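PDB 2B5W: glucose dehydrogenase from Haloferax mediterranei, which catalyses the zinc-dependent oxidation of D-glucose and several other aldoses with NAD(+) or, preferably, NADP(+) as electron acceptor. Local coordinates for residues A[149-160]-A[301-312]. The protein carries 1 engineered substitution. Sequence-based numbering, arbitrary orientation.
With NAP (NADP nicotinamide-adenine-dinucleotide phosphate), chain I.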
loop_
_atom_site.group_PDB
_atom_site.type_symbol
_atom_site.label_atom_id
_atom_site.label_comp_id
_atom_site.label_asym_id
_atom_site.label_seq_id
_atom_site.Cartn_x
_atom_site.Cartn_y
_atom_site.Cartn_z
ATOM N N ILE A 149 7.038 4.906 25.162
ATOM C CA ILE A 149 7.205 5.858 24.020
ATOM C C ILE A 149 7.723 5.110 22.780
ATOM O O ILE A 149 7.208 5.317 21.677
ATOM C CB ILE A 149 8.111 7.011 24.422
ATOM C CG1 ILE A 149 7.497 7.847 25.528
ATOM C CG2 ILE A 149 8.512 7.835 23.218
ATOM C CD1 ILE A 149 6.126 8.402 25.184
ATOM N N GLU A 150 8.704 4.213 22.908
ATOM C CA GLU A 150 9.130 3.484 21.730
ATOM C C GLU A 150 8.036 2.628 21.099
ATOM O O GLU A 150 7.804 2.717 19.896
ATOM C CB GLU A 150 10.437 2.677 21.999
ATOM C CG GLU A 150 11.114 2.155 20.728
ATOM C CD GLU A 150 10.591 0.840 20.230
ATOM O OE1 GLU A 150 9.775 0.209 20.951
ATOM O OE2 GLU A 150 10.955 0.400 19.100
ATOM N N PRO A 151 7.311 1.776 21.835
ATOM C CA PRO A 151 6.212 1.043 21.214
ATOM C C PRO A 151 5.146 1.940 20.589
ATOM O O PRO A 151 4.660 1.633 19.508
ATOM C CB PRO A 151 5.621 0.229 22.377
ATOM C CG PRO A 151 6.561 0.286 23.431
ATOM C CD PRO A 151 7.615 1.311 23.199
ATOM N N ILE A 152 4.776 3.020 21.277
ATOM C CA ILE A 152 3.800 3.973 20.696
ATOM C C ILE A 152 4.332 4.493 19.352
ATOM O O ILE A 152 3.582 4.596 18.372
ATOM C CB ILE A 152 3.442 5.122 21.667
ATOM C CG1 ILE A 152 2.693 4.588 22.911
ATOM C CG2 ILE A 152 2.534 6.162 20.959
ATOM C CD1 ILE A 152 2.536 5.592 24.005
ATOM N N SER A 153 5.628 4.799 19.320
ATOM C CA SER A 153 6.268 5.321 18.098
ATOM C C SER A 153 6.203 4.372 16.914
ATOM O O SER A 153 6.140 4.827 15.759
ATOM C CB SER A 153 7.724 5.766 18.364
ATOM O OG SER A 153 8.641 4.705 18.397
ATOM N N ILE A 154 6.303 3.074 17.181
ATOM C CA ILE A 154 6.159 2.045 16.153
ATOM C C ILE A 154 4.809 2.245 15.456
ATOM O O ILE A 154 4.716 2.229 14.232
ATOM C CB ILE A 154 6.290 0.630 16.745
ATOM C CG1 ILE A 154 7.710 0.366 17.258
ATOM C CG2 ILE A 154 5.812 -0.388 15.746
ATOM C CD1 ILE A 154 8.774 0.421 16.231
ATOM N N THR A 155 3.742 2.379 16.236
ATOM C CA THR A 155 2.430 2.616 15.676
ATOM C C THR A 155 2.324 3.966 15.005
ATOM O O THR A 155 1.691 4.074 13.963
ATOM C CB THR A 155 1.371 2.433 16.769
ATOM O OG1 THR A 155 1.412 1.032 17.108
ATOM C CG2 THR A 155 -0.028 2.742 16.245
ATOM N N GLU A 156 2.934 4.982 15.573
ATOM C CA GLU A 156 2.868 6.297 14.940
ATOM C C GLU A 156 3.452 6.208 13.521
ATOM O O GLU A 156 2.907 6.810 12.599
ATOM C CB GLU A 156 3.613 7.343 15.740
ATOM C CG GLU A 156 3.076 7.653 17.121
ATOM C CD GLU A 156 1.815 8.497 17.175
ATOM O OE1 GLU A 156 1.261 8.899 16.118
ATOM O OE2 GLU A 156 1.391 8.754 18.300
ATOM N N LYS A 157 4.566 5.506 13.341
ATOM C CA LYS A 157 5.125 5.390 12.001
ATOM C C LYS A 157 4.196 4.600 11.080
ATOM O O LYS A 157 3.944 4.992 9.944
ATOM C CB LYS A 157 6.508 4.723 12.003
ATOM C CG LYS A 157 7.023 4.488 10.572
ATOM C CD LYS A 157 8.360 3.783 10.467
ATOM C CE LYS A 157 8.578 3.285 9.034
ATOM N NZ LYS A 157 9.931 2.760 8.854
ATOM N N ALA A 158 3.690 3.458 11.555
ATOM C CA ALA A 158 2.882 2.625 10.715
ATOM C C ALA A 158 1.635 3.365 10.264
ATOM O O ALA A 158 1.241 3.248 9.114
ATOM C CB ALA A 158 2.528 1.298 11.419
ATOM N N LEU A 159 0.996 4.100 11.172
ATOM C CA LEU A 159 -0.192 4.876 10.818
ATOM C C LEU A 159 0.210 5.970 9.824
ATOM O O LEU A 159 -0.508 6.242 8.870
ATOM C CB LEU A 159 -0.863 5.487 12.054
ATOM C CG LEU A 159 -1.352 4.476 13.096
ATOM C CD1 LEU A 159 -2.025 5.154 14.259
ATOM C CD2 LEU A 159 -2.278 3.451 12.501
ATOM N N GLU A 160 1.355 6.621 10.043
ATOM C CA GLU A 160 1.785 7.662 9.090
ATOM C C GLU A 160 1.838 7.106 7.653
ATOM O O GLU A 160 1.320 7.729 6.708
ATOM C CB GLU A 160 3.145 8.219 9.478
ATOM C CG GLU A 160 3.530 9.458 8.671
ATOM C CD GLU A 160 4.932 9.979 8.942
ATOM O OE1 GLU A 160 5.857 9.180 9.195
ATOM O OE2 GLU A 160 5.113 11.199 8.756
ATOM N N SER A 301 5.517 -1.891 7.733
ATOM C CA SER A 301 6.259 -0.881 8.473
ATOM C C SER A 301 7.132 -1.518 9.519
ATOM O O SER A 301 6.692 -2.483 10.193
ATOM C CB SER A 301 5.289 0.100 9.166
ATOM O OG SER A 301 5.927 1.193 9.755
ATOM N N VAL A 302 8.316 -0.951 9.715
ATOM C CA VAL A 302 9.224 -1.392 10.773
ATOM C C VAL A 302 9.934 -0.218 11.375
ATOM O O VAL A 302 10.220 0.785 10.685
ATOM C CB VAL A 302 10.166 -2.496 10.289
ATOM C CG1 VAL A 302 11.076 -2.033 9.159
ATOM C CG2 VAL A 302 10.954 -3.080 11.437
ATOM N N ASN A 303 10.214 -0.301 12.678
ATOM C CA ASN A 303 10.984 0.709 13.372
ATOM C C ASN A 303 10.218 2.039 13.386
ATOM O O ASN A 303 8.986 2.069 13.164
ATOM C CB ASN A 303 12.420 0.743 12.772
ATOM C CG ASN A 303 13.435 1.495 13.635
ATOM O OD1 ASN A 303 13.759 1.084 14.777
ATOM N ND2 ASN A 303 13.970 2.553 13.097
ATOM N N SER A 304 10.909 3.126 13.678
ATOM C CA SER A 304 10.342 4.457 13.856
ATOM C C SER A 304 11.474 5.405 14.075
ATOM O O SER A 304 12.609 4.981 14.378
ATOM C CB SER A 304 9.346 4.483 15.051
ATOM O OG SER A 304 10.016 4.089 16.257
ATOM N N HIS A 305 11.204 6.704 13.937
ATOM C CA HIS A 305 12.256 7.680 14.132
ATOM C C HIS A 305 11.769 8.883 14.913
ATOM O O HIS A 305 10.683 8.875 15.500
ATOM C CB HIS A 305 12.893 8.090 12.790
ATOM C CG HIS A 305 14.318 8.534 12.937
ATOM N ND1 HIS A 305 15.254 7.801 13.636
ATOM C CD2 HIS A 305 14.941 9.673 12.529
ATOM C CE1 HIS A 305 16.408 8.452 13.613
ATOM N NE2 HIS A 305 16.242 9.595 12.954
ATOM N N VAL A 306 12.638 9.885 15.051
ATOM C CA VAL A 306 12.464 10.944 16.020
ATOM C C VAL A 306 11.071 11.569 15.980
ATOM O O VAL A 306 10.471 11.748 17.027
ATOM C CB VAL A 306 13.564 12.004 15.899
ATOM C CG1 VAL A 306 13.246 13.237 16.733
ATOM C CG2 VAL A 306 14.906 11.406 16.329
ATOM N N GLU A 307 10.560 11.918 14.808
ATOM C CA GLU A 307 9.241 12.563 14.750
ATOM C C GLU A 307 8.145 11.676 15.334
ATOM O O GLU A 307 7.155 12.181 15.861
ATOM C CB GLU A 307 8.882 12.898 13.309
ATOM C CG GLU A 307 9.722 13.998 12.701
ATOM C CD GLU A 307 9.311 14.313 11.260
ATOM O OE1 GLU A 307 8.203 13.879 10.821
ATOM O OE2 GLU A 307 10.106 14.989 10.567
ATOM N N HIS A 308 8.308 10.370 15.193
ATOM C CA HIS A 308 7.313 9.429 15.713
ATOM C C HIS A 308 7.382 9.334 17.221
ATOM O O HIS A 308 6.356 9.164 17.891
ATOM C CB HIS A 308 7.529 8.039 15.107
ATOM C CG HIS A 308 7.563 8.039 13.622
ATOM N ND1 HIS A 308 8.655 7.622 12.885
ATOM C CD2 HIS A 308 6.648 8.496 12.728
ATOM C CE1 HIS A 308 8.389 7.796 11.599
ATOM N NE2 HIS A 308 7.176 8.318 11.478
ATOM N N PHE A 309 8.585 9.441 17.776
ATOM C CA PHE A 309 8.768 9.468 19.226
ATOM C C PHE A 309 8.174 10.766 19.800
ATOM O O PHE A 309 7.512 10.752 20.828
ATOM C CB PHE A 309 10.263 9.373 19.640
ATOM C CG PHE A 309 10.890 8.007 19.486
ATOM C CD1 PHE A 309 11.064 7.422 18.235
ATOM C CD2 PHE A 309 11.327 7.295 20.606
ATOM C CE1 PHE A 309 11.616 6.162 18.063
ATOM C CE2 PHE A 309 11.949 6.029 20.436
ATOM C CZ PHE A 309 12.067 5.448 19.181
ATOM N N GLU A 310 8.355 11.898 19.115
ATOM C CA GLU A 310 7.715 13.144 19.556
ATOM C C GLU A 310 6.182 13.056 19.524
ATOM O O GLU A 310 5.511 13.433 20.474
ATOM C CB GLU A 310 8.211 14.341 18.723
ATOM C CG GLU A 310 9.665 14.696 18.951
ATOM C CD GLU A 310 10.160 15.810 17.995
ATOM O OE1 GLU A 310 9.393 16.325 17.181
ATOM O OE2 GLU A 310 11.357 16.077 18.059
ATOM N N ALA A 311 5.644 12.490 18.438
ATOM C CA ALA A 311 4.215 12.318 18.272
ATOM C C ALA A 311 3.688 11.424 19.381
ATOM O O ALA A 311 2.636 11.694 19.948
ATOM C CB ALA A 311 3.890 11.751 16.935
ATOM N N ALA A 312 4.456 10.388 19.719
ATOM C CA ALA A 312 4.077 9.484 20.829
ATOM C C ALA A 312 3.861 10.187 22.140
ATOM O O ALA A 312 2.985 9.785 22.913
ATOM C CB ALA A 312 5.130 8.366 21.004
HETATM P PA NAP I . 3.049 -10.672 21.082
HETATM O O1A NAP I . 3.635 -11.977 20.826
HETATM O O2A NAP I . 3.084 -10.269 22.564
HETATM O O5B NAP I . 1.542 -10.619 20.620
HETATM C C5B NAP I . 1.031 -11.284 19.496
HETATM C C4B NAP I . -0.386 -11.598 19.920
HETATM O O4B NAP I . -1.081 -12.058 18.783
HETATM C C3B NAP I . -0.480 -12.684 21.009
HETATM O O3B NAP I . -1.151 -12.239 22.177
HETATM C C2B NAP I . -1.230 -13.824 20.318
HETATM O O2B NAP I . -2.201 -14.474 21.122
HETATM C C1B NAP I . -1.921 -13.122 19.173
HETATM N N9A NAP I . -2.114 -14.012 18.045
HETATM C C8A NAP I . -1.138 -14.683 17.346
HETATM N N7A NAP I . -1.733 -15.408 16.380
HETATM C C5A NAP I . -3.093 -15.240 16.489
HETATM C C6A NAP I . -4.198 -15.733 15.789
HETATM N N6A NAP I . -4.084 -16.633 14.789
HETATM N N1A NAP I . -5.463 -15.340 16.158
HETATM C C2A NAP I . -5.659 -14.445 17.189
HETATM N N3A NAP I . -4.576 -13.951 17.896
HETATM C C4A NAP I . -3.325 -14.329 17.538
HETATM O O3 NAP I . 3.891 -9.521 20.372
HETATM P PN NAP I . 3.786 -7.907 20.453
HETATM O O1N NAP I . 2.380 -7.440 20.620
HETATM O O2N NAP I . 4.867 -7.311 21.302
HETATM O O5D NAP I . 4.170 -7.870 18.902
HETATM C C5D NAP I . 3.201 -8.154 17.912
HETATM C C4D NAP I . 3.869 -8.415 16.563
HETATM O O4D NAP I . 4.494 -7.200 16.139
HETATM C C3D NAP I . 4.969 -9.479 16.608
HETATM O O3D NAP I . 4.916 -10.307 15.463
HETATM C C2D NAP I . 6.246 -8.646 16.645
HETATM O O2D NAP I . 7.403 -9.304 16.199
HETATM C C1D NAP I . 5.846 -7.463 15.764
HETATM N N1N NAP I . 6.550 -6.199 16.014
HETATM C C2N NAP I . 6.966 -5.547 14.894
HETATM C C3N NAP I . 7.549 -4.317 15.010
HETATM C C7N NAP I . 7.808 -3.597 13.719
HETATM O O7N NAP I . 8.581 -2.456 13.909
HETATM N N7N NAP I . 7.308 -4.083 12.550
HETATM C C4N NAP I . 7.775 -3.718 16.256
HETATM C C5N NAP I . 7.334 -4.391 17.388
HETATM C C6N NAP I . 6.692 -5.630 17.257
HETATM P P2B NAP I . -1.830 -15.803 22.036
HETATM O O1X NAP I . -0.923 -15.479 23.107
HETATM O O2X NAP I . -3.219 -16.266 22.519
HETATM O O3X NAP I . -1.211 -16.870 21.127
#
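The imidazole of His308 lies with one face against Lys157, whose CB sits over the ring centre, 3.6 Å from the centroid in a CH-pi contact. Both ring nitrogens are used in the ring plane: NE2 donates to Glu160 OE1 at 2.8 Å, nearly straight at 171°, while ND1 accepts from the backbone N of His305, the N-cap residue. The carboxylate of Glu160 stands almost perpendicular to the ring, and OE1 is met from above its plane. A leucine in place of His308 would probably leave Glu160 without this donor and the His305 amide without its acceptor. Phe309 presents one face to Ser153, with OG offset toward the rim, and the His305 carbonyl oxygen lies at its edge; Ile149 CG2 and Glu150 CG approach obliquely.

The small hydroxyl of Ser153 suits its place over this ring: with OG between backbone N and carbonyl carbon (chi1 80°), it donates to Glu150 O and accepts from Ser304 OG at 2.6 Å. Small Ala312 lets the helices close in, its CB tight against Ile152 CG2 at 3.4 Å. Lys157, extended, carries NZ to Val302 O (2.7 Å) and to a salt bridge with Asp105. The loop after strand 297-300 forms part of the NADP pocket: Ser301 O and Asn303 N hydrogen-bond the nicotinamide carboxamide, and Ile154 lies against it, while Glu150 belongs to the catalytic zinc and substrate site.

The helical segments 149-160 and 306-312 cross at 112°, the latter following 297-300, the last strand of the Rossmann-type parallel sheet within this chain; helix 183-194 packs on Ile152, and strand 135-137 touches Phe309.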